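Local coordinates for protein insensitive (PDB 4IX7), which represses transcription of genes in neural development by binding palindromic DNA sites through its BEN domain, and serves as a corepressor for Suppressor of Hairless, at residues Arg32-Thr37 against Gln74-Ala79; Ser25-Ala30 against Lys89-Ala94. One frame throughout, in Å; residues are numbered along the deposited sequence. Where two conformers were deposited one is given.

Contact 1: Arg32-Thr37 against Gln74-Ala79; sequences RKLLVT and QDIIFA. With nucleotides of chain B.
Between these two helical segments of the BEN domain the nearest CA atoms are those of Leu34 and Ile76, 6.9 Å apart; the axes approach to 10.6 Å and run roughly antiparallel, with 150° between their N-to-C directions. This is a helix-to-helix pairing in the largely helical BEN fold, joining helix 27-38 to helix 70-84, and no hydrogen bond crosses it. With the backbones this far apart, branched apolar side chains do the touching. Ile76 points toward the other helix and divides its contacts between two branches. CG2, anti to the backbone N, meets Leu34 CD1 at 4.1 Å, the two side chains sliding past one another in opposite directions. Its other branch, through CG1, brings CD1 within 3.6 Å of Leu35 CD2, and here the side chains cross at about a right angle. Leu34 CD1 also reaches Ala79 CB, a looser 4.5 Å contact one turn along. All four residues are buried; Ile22 and Val14 pack on Leu34 as well.

The same helical segment serves the DNA through Arg32. In the conformer described here (a second was deposited), the extended chain carries the guanidinium to the DNA backbone, while NH1 forms a salt bridge with Asp101. One guanidinium face lies against C2' of DT3 of chain B. Arg32 NE donates to OP2 of DC4 of chain B at 3.0 Å, a bent bond, N-H...O 136°.

Contact 2: Ser25-Ala30 against Lys89-Ala94; sequences SVCSLA and KEVRNA. With nucleotides of chain B; nucleotides of chain A.
Cys27 and Ser28, in the first turn of helix 27-38, meet helix 88-112 of the BEN domain; the closest backbone approach is Ser28 CA to Ala94 CA, 5.3 Å. Followed outward, the Cys27 side chain first presents CB to the Glu90 carboxylate, with OE2 3.7 Å away. Its sulfur stands anti to the backbone N (chi1 171°), which carries it toward the other helix. There SG touches Glu90 CG along the aliphatic part of that chain and lies 4.0 Å from Val91 CG2. Cys84 and Ala86 also border Cys27, so the thiol is buried where three helices converge. The extended Glu90 chain runs alongside; Glu90 also touches a crystal neighbour, so the place of its carboxylate is less certain.

Ser28 is the polar counterpart. Its CB-OG bond brings the hydroxyl beside Ala94 CB, 3.8 Å away, and OG donates to OP2 of DC4 of chain B at 2.7 Å. A water donates both to Ser28 OG, at 2.8 Å, and to Ala94 O, at 2.9 Å, bridging the two helices where no direct hydrogen bond does. Lys89 NZ lies near OP2 of DC5 of chain A, at a separation so short that its geometry is doubtful.

With its proton given to the phosphate and a water hydrogen received, the Ser28 hydroxyl probably has its rotation set by these two partners, linking DNA backbone recognition to the helix-helix joint.

How the contacts relate
From the N terminus, the chain enters helix 27-38 through the Ser25-Ala30 half of contact 2 and, within the same helix, supplies the Arg32-Thr37 half of contact 1. It then passes through helix 41-46 and two short strands before helix 70-84 returns to close the first loop at Gln74-Ala79. Helix 88-112 follows and closes the wider loop at Lys89-Ala94, so contact 1 lies wholly within the span of contact 2. Their centres are about 9 Å apart. Ile77 joins them directly, its CG1 lying 3.9 Å from Val91 CG1. Helix 27-38 thus ties together the two later helices, which also pack on each other.

Contact 1: Arg32-Thr37 against Gln74-Ala79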
loop_
_atom_site.group_PDB
_atom_site.type_symbol
_atom_site.label_atom_id
_atom_site.label_comp_id
_atom_site.label_asym_id
_atom_site.label_seq_id
_atom_site.Cartn_x
_atom_site.Cartn_y
_atom_site.Cartn_z
ATOM N N ARG C 32 -15.118 2.342 1.193
ATOM C CA ARG C 32 -15.698 1.723 2.381
ATOM C C ARG C 32 -17.218 1.795 2.357
ATOM O O ARG C 32 -17.899 0.820 2.677
ATOM C CB ARG C 32 -15.161 2.378 3.660
ATOM C CG ARG C 32 -13.697 2.085 3.934
ATOM C CD ARG C 32 -13.180 2.882 5.131
ATOM N NE ARG C 32 -11.804 2.507 5.428
ATOM C CZ ARG C 32 -11.460 1.545 6.278
ATOM N NH1 ARG C 32 -10.178 1.259 6.471
ATOM N NH2 ARG C 32 -12.392 0.873 6.941
ATOM N N LYS C 33 -17.757 2.952 1.974
ATOM C CA LYS C 33 -19.209 3.104 1.964
ATOM C C LYS C 33 -19.857 2.162 0.963
ATOM O O LYS C 33 -20.867 1.525 1.265
ATOM C CB LYS C 33 -19.625 4.548 1.680
ATOM C CG LYS C 33 -21.134 4.775 1.745
ATOM C CD LYS C 33 -21.706 4.350 3.098
ATOM C CE LYS C 33 -23.103 4.927 3.318
ATOM N NZ LYS C 33 -23.700 4.536 4.630
ATOM N N LEU C 34 -19.276 2.068 -0.229
ATOM C CA LEU C 34 -19.823 1.155 -1.228
ATOM C C LEU C 34 -19.754 -0.275 -0.705
ATOM O O LEU C 34 -20.710 -1.035 -0.850
ATOM C CB LEU C 34 -19.074 1.287 -2.560
ATOM C CG LEU C 34 -19.278 2.610 -3.308
ATOM C CD1 LEU C 34 -18.297 2.735 -4.464
ATOM C CD2 LEU C 34 -20.710 2.694 -3.818
ATOM N N LEU C 35 -18.628 -0.648 -0.103
ATOM C CA LEU C 35 -18.474 -2.009 0.410
ATOM C C LEU C 35 -19.534 -2.409 1.427
ATOM O O LEU C 35 -20.082 -3.504 1.340
ATOM C CB LEU C 35 -17.089 -2.208 1.023
ATOM C CG LEU C 35 -15.924 -2.344 0.043
ATOM C CD1 LEU C 35 -14.625 -2.255 0.825
ATOM C CD2 LEU C 35 -15.974 -3.643 -0.776
ATOM N N VAL C 36 -19.826 -1.543 2.393
ATOM C CA VAL C 36 -20.798 -1.907 3.421
ATOM C C VAL C 36 -22.231 -1.804 2.924
ATOM O O VAL C 36 -23.158 -2.245 3.603
ATOM C CB VAL C 36 -20.620 -1.093 4.718
ATOM C CG1 VAL C 36 -19.237 -1.374 5.305
ATOM C CG2 VAL C 36 -20.852 0.403 4.465
ATOM N N THR C 37 -22.408 -1.210 1.745
ATOM C CA THR C 37 -23.724 -1.160 1.114
ATOM C C THR C 37 -23.978 -2.420 0.290
ATOM O O THR C 37 -25.101 -2.938 0.245
ATOM C CB THR C 37 -23.867 0.098 0.221
ATOM O OG1 THR C 37 -23.621 1.269 1.011
ATOM C CG2 THR C 37 -25.285 0.194 -0.347
ATOM N N GLN C 74 -15.261 -5.435 -9.295
ATOM C CA GLN C 74 -14.955 -4.735 -10.540
ATOM C C GLN C 74 -15.801 -3.468 -10.660
ATOM O O GLN C 74 -15.305 -2.424 -11.081
ATOM C CB GLN C 74 -15.203 -5.643 -11.743
ATOM C CG GLN C 74 -14.658 -5.086 -13.043
ATOM C CD GLN C 74 -15.043 -5.934 -14.247
ATOM O OE1 GLN C 74 -15.765 -6.927 -14.119
ATOM N NE2 GLN C 74 -14.563 -5.543 -15.423
ATOM N N ASP C 75 -17.068 -3.555 -10.264
ATOM C CA ASP C 75 -17.951 -2.394 -10.325
ATOM C C ASP C 75 -17.554 -1.314 -9.327
ATOM O O ASP C 75 -17.613 -0.122 -9.644
ATOM C CB ASP C 75 -19.409 -2.800 -10.111
ATOM C CG ASP C 75 -20.048 -3.354 -11.375
ATOM O OD1 ASP C 75 -19.427 -3.261 -12.458
ATOM O OD2 ASP C 75 -21.178 -3.868 -11.270
ATOM N N ILE C 76 -17.154 -1.722 -8.125
ATOM C CA ILE C 76 -16.712 -0.757 -7.127
ATOM C C ILE C 76 -15.480 -0.025 -7.630
ATOM O O ILE C 76 -15.389 1.197 -7.521
ATOM C CB ILE C 76 -16.427 -1.431 -5.771
ATOM C CG1 ILE C 76 -17.748 -1.914 -5.160
ATOM C CG2 ILE C 76 -15.693 -0.471 -4.820
ATOM C CD1 ILE C 76 -17.560 -2.798 -3.950
ATOM N N ILE C 77 -14.542 -0.767 -8.208
ATOM C CA ILE C 77 -13.332 -0.160 -8.761
ATOM C C ILE C 77 -13.697 0.789 -9.899
ATOM O O ILE C 77 -13.184 1.902 -9.972
ATOM C CB ILE C 77 -12.335 -1.227 -9.236
ATOM C CG1 ILE C 77 -11.804 -2.018 -8.040
ATOM C CG2 ILE C 77 -11.192 -0.588 -9.996
ATOM C CD1 ILE C 77 -11.016 -3.278 -8.440
ATOM N N PHE C 78 -14.606 0.359 -10.769
ATOM C CA PHE C 78 -15.069 1.218 -11.853
ATOM C C PHE C 78 -15.610 2.542 -11.321
ATOM O O PHE C 78 -15.209 3.617 -11.780
ATOM C CB PHE C 78 -16.140 0.511 -12.690
ATOM C CG PHE C 78 -16.649 1.334 -13.839
ATOM C CD1 PHE C 78 -16.068 1.227 -15.092
ATOM C CD2 PHE C 78 -17.715 2.207 -13.668
ATOM C CE1 PHE C 78 -16.535 1.982 -16.156
ATOM C CE2 PHE C 78 -18.184 2.970 -14.727
ATOM C CZ PHE C 78 -17.595 2.853 -15.973
ATOM N N ALA C 79 -16.514 2.467 -10.350
ATOM C CA ALA C 79 -17.160 3.667 -9.839
ATOM C C ALA C 79 -16.165 4.611 -9.160
ATOM O O ALA C 79 -16.168 5.820 -9.413
ATOM C CB ALA C 79 -18.265 3.299 -8.880
ATOM P P DT B 3 -15.127 3.700 8.786
ATOM O OP1 DT B 3 -15.951 4.689 8.053
ATOM O OP2 DT B 3 -15.104 2.279 8.414
ATOM O "O5'" DT B 3 -13.605 4.209 8.738
ATOM C "C5'" DT B 3 -13.370 5.562 9.022
ATOM C "C4'" DT B 3 -11.876 5.793 9.017
ATOM O "O4'" DT B 3 -11.302 5.092 10.146
ATOM C "C3'" DT B 3 -11.150 5.272 7.781
ATOM O "O3'" DT B 3 -10.501 6.388 7.155
ATOM C "C2'" DT B 3 -10.186 4.224 8.330
ATOM C "C1'" DT B 3 -10.004 4.661 9.770
ATOM N N1 DT B 3 -9.620 3.593 10.720
ATOM C C2 DT B 3 -8.562 3.826 11.585
ATOM O O2 DT B 3 -7.909 4.861 11.581
ATOM N N3 DT B 3 -8.292 2.789 12.441
ATOM C C4 DT B 3 -8.979 1.596 12.545
ATOM O O4 DT B 3 -8.655 0.734 13.357
ATOM C C5 DT B 3 -10.075 1.427 11.627
ATOM C C7 DT B 3 -10.885 0.164 11.639
ATOM C C6 DT B 3 -10.354 2.424 10.781
ATOM P P DC B 4 -9.677 6.192 5.796
ATOM O OP1 DC B 4 -9.680 7.483 5.066
ATOM O OP2 DC B 4 -10.152 4.953 5.139
ATOM O "O5'" DC B 4 -8.207 5.870 6.304
ATOM C "C5'" DC B 4 -7.535 6.862 7.068
ATOM C "C4'" DC B 4 -6.262 6.261 7.618
ATOM O "O4'" DC B 4 -6.590 5.173 8.507
ATOM C "C3'" DC B 4 -5.364 5.618 6.565
ATOM O "O3'" DC B 4 -4.304 6.538 6.369
ATOM C "C2'" DC B 4 -4.896 4.298 7.184
ATOM C "C1'" DC B 4 -5.432 4.370 8.602
ATOM N N1 DC B 4 -5.887 3.070 9.160
ATOM C C2 DC B 4 -5.219 2.523 10.260
ATOM O O2 DC B 4 -4.264 3.143 10.734
ATOM N N3 DC B 4 -5.635 1.339 10.762
ATOM C C4 DC B 4 -6.677 0.700 10.208
ATOM N N4 DC B 4 -7.061 -0.474 10.739
ATOM C C5 DC B 4 -7.359 1.236 9.071
ATOM C C6 DC B 4 -6.936 2.410 8.584
#

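Contact 2: Ser25-Ala30 against Lys89-Ala94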
loop_
_atom_site.group_PDB
_atom_site.type_symbol
_atom_site.label_atom_id
_atom_site.label_comp_id
_atom_site.label_asym_id
_atom_site.label_seq_id
_atom_site.Cartn_x
_atom_site.Cartn_y
_atom_site.Cartn_z
ATOM N N SER C 25 -14.231 12.729 -2.958
ATOM C CA SER C 25 -12.923 13.372 -2.856
ATOM C C SER C 25 -11.959 12.564 -1.991
ATOM O O SER C 25 -10.752 12.797 -2.016
ATOM C CB SER C 25 -13.047 14.796 -2.303
ATOM O OG SER C 25 -13.373 14.787 -0.925
ATOM N N VAL C 26 -12.501 11.618 -1.222
ATOM C CA VAL C 26 -11.680 10.742 -0.379
ATOM C C VAL C 26 -11.890 9.285 -0.781
ATOM O O VAL C 26 -12.872 8.656 -0.373
ATOM C CB VAL C 26 -11.978 10.914 1.120
ATOM C CG1 VAL C 26 -11.020 10.047 1.956
ATOM C CG2 VAL C 26 -11.868 12.384 1.525
ATOM N N CYS C 27 -10.955 8.776 -1.581
ATOM C CA CYS C 27 -11.059 7.458 -2.217
ATOM C C CYS C 27 -11.413 6.360 -1.240
ATOM O O CYS C 27 -12.334 5.575 -1.474
ATOM C CB CYS C 27 -9.743 7.115 -2.931
ATOM S SG CYS C 27 -9.616 5.404 -3.564
ATOM N N SER C 28 -10.683 6.312 -0.131
ATOM C CA SER C 28 -10.848 5.226 0.815
ATOM C C SER C 28 -12.228 5.215 1.466
ATOM O O SER C 28 -12.836 4.157 1.634
ATOM C CB SER C 28 -9.750 5.270 1.871
ATOM O OG SER C 28 -9.791 4.088 2.642
ATOM N N LEU C 29 -12.730 6.391 1.816
ATOM C CA LEU C 29 -14.028 6.464 2.466
ATOM C C LEU C 29 -15.137 6.118 1.472
ATOM O O LEU C 29 -16.110 5.467 1.837
ATOM C CB LEU C 29 -14.243 7.845 3.073
ATOM C CG LEU C 29 -13.296 8.197 4.221
ATOM C CD1 LEU C 29 -13.592 9.614 4.705
ATOM C CD2 LEU C 29 -13.438 7.198 5.356
ATOM N N ALA C 30 -14.980 6.540 0.223
ATOM C CA ALA C 30 -15.968 6.213 -0.805
ATOM C C ALA C 30 -16.047 4.698 -0.990
ATOM O O ALA C 30 -17.135 4.115 -1.066
ATOM C CB ALA C 30 -15.618 6.899 -2.119
ATOM N N LYS C 89 -5.220 0.363 -8.169
ATOM C CA LYS C 89 -4.469 -0.156 -7.027
ATOM C C LYS C 89 -4.887 0.516 -5.705
ATOM O O LYS C 89 -5.016 -0.144 -4.671
ATOM C CB LYS C 89 -2.965 0.001 -7.253
ATOM C CG LYS C 89 -2.134 -0.547 -6.112
ATOM C CD LYS C 89 -0.643 -0.350 -6.343
ATOM C CE LYS C 89 0.146 -0.817 -5.122
ATOM N NZ LYS C 89 1.619 -0.811 -5.354
ATOM N N GLU C 90 -5.101 1.826 -5.753
ATOM C CA GLU C 90 -5.519 2.597 -4.589
ATOM C C GLU C 90 -6.878 2.112 -4.081
ATOM O O GLU C 90 -7.087 1.988 -2.877
ATOM C CB GLU C 90 -5.599 4.078 -4.965
ATOM C CG GLU C 90 -5.703 5.036 -3.807
ATOM C CD GLU C 90 -5.586 6.476 -4.269
ATOM O OE1 GLU C 90 -4.996 6.693 -5.354
ATOM O OE2 GLU C 90 -6.091 7.379 -3.565
ATOM N N VAL C 91 -7.789 1.821 -5.004
ATOM C CA VAL C 91 -9.097 1.314 -4.612
ATOM C C VAL C 91 -8.961 -0.074 -4.004
ATOM O O VAL C 91 -9.555 -0.362 -2.973
ATOM C CB VAL C 91 -10.076 1.283 -5.792
ATOM C CG1 VAL C 91 -11.435 0.809 -5.323
ATOM C CG2 VAL C 91 -10.190 2.676 -6.403
ATOM N N ARG C 92 -8.182 -0.940 -4.643
ATOM C CA ARG C 92 -8.005 -2.294 -4.136
ATOM C C ARG C 92 -7.401 -2.283 -2.734
ATOM O O ARG C 92 -7.793 -3.077 -1.873
ATOM C CB ARG C 92 -7.160 -3.128 -5.108
ATOM C CG ARG C 92 -7.928 -3.527 -6.353
ATOM C CD ARG C 92 -7.057 -4.243 -7.377
ATOM N NE ARG C 92 -7.888 -4.892 -8.383
ATOM C CZ ARG C 92 -8.202 -6.182 -8.364
ATOM N NH1 ARG C 92 -7.728 -6.967 -7.405
ATOM N NH2 ARG C 92 -8.978 -6.689 -9.312
ATOM N N ASN C 93 -6.453 -1.374 -2.497
ATOM C CA ASN C 93 -5.854 -1.275 -1.172
ATOM C C ASN C 93 -6.884 -0.890 -0.123
ATOM O O ASN C 93 -6.873 -1.411 0.995
ATOM C CB ASN C 93 -4.680 -0.301 -1.137
ATOM C CG ASN C 93 -4.074 -0.200 0.238
ATOM O OD1 ASN C 93 -4.167 0.839 0.896
ATOM N ND2 ASN C 93 -3.479 -1.299 0.706
ATOM N N ALA C 94 -7.800 0.002 -0.486
ATOM C CA ALA C 94 -8.869 0.354 0.435
ATOM C C ALA C 94 -9.766 -0.839 0.754
ATOM O O ALA C 94 -10.197 -1.000 1.898
ATOM C CB ALA C 94 -9.684 1.518 -0.114
ATOM P P DC B 4 -9.677 6.192 5.796
ATOM O OP1 DC B 4 -9.680 7.483 5.066
ATOM O OP2 DC B 4 -10.152 4.953 5.139
ATOM O "O5'" DC B 4 -8.207 5.870 6.304
ATOM C "C5'" DC B 4 -7.535 6.862 7.068
ATOM C "C4'" DC B 4 -6.262 6.261 7.618
ATOM O "O4'" DC B 4 -6.590 5.173 8.507
ATOM C "C3'" DC B 4 -5.364 5.618 6.565
ATOM O "O3'" DC B 4 -4.304 6.538 6.369
ATOM C "C2'" DC B 4 -4.896 4.298 7.184
ATOM C "C1'" DC B 4 -5.432 4.370 8.602
ATOM N N1 DC B 4 -5.887 3.070 9.160
ATOM C C2 DC B 4 -5.219 2.523 10.260
ATOM O O2 DC B 4 -4.264 3.143 10.734
ATOM N N3 DC B 4 -5.635 1.339 10.762
ATOM C C4 DC B 4 -6.677 0.700 10.208
ATOM N N4 DC B 4 -7.061 -0.474 10.739
ATOM C C5 DC B 4 -7.359 1.236 9.071
ATOM C C6 DC B 4 -6.936 2.410 8.584
ATOM P P DC A 5 2.312 -2.525 -8.234
ATOM O OP1 DC A 5 1.294 -2.147 -9.242
ATOM O OP2 DC A 5 2.776 -1.548 -7.241
ATOM O "O5'" DC A 5 1.788 -3.793 -7.407
ATOM C "C5'" DC A 5 1.415 -4.949 -8.104
ATOM C "C4'" DC A 5 1.158 -6.049 -7.098
ATOM O "O4'" DC A 5 2.404 -6.433 -6.474
ATOM C "C3'" DC A 5 0.276 -5.635 -5.933
ATOM O "O3'" DC A 5 -1.011 -6.073 -6.277
ATOM C "C2'" DC A 5 0.829 -6.413 -4.739
ATOM C "C1'" DC A 5 2.029 -7.146 -5.309
ATOM N N1 DC A 5 3.202 -7.164 -4.436
ATOM C C2 DC A 5 3.558 -8.342 -3.778
ATOM O O2 DC A 5 2.835 -9.342 -3.919
ATOM N N3 DC A 5 4.666 -8.342 -3.001
ATOM C C4 DC A 5 5.398 -7.232 -2.867
ATOM N N4 DC A 5 6.481 -7.293 -2.085
ATOM C C5 DC A 5 5.044 -6.021 -3.535
ATOM C C6 DC A 5 3.954 -6.032 -4.306
HETATM O O HOH W 1 -10.200 1.433 3.431
#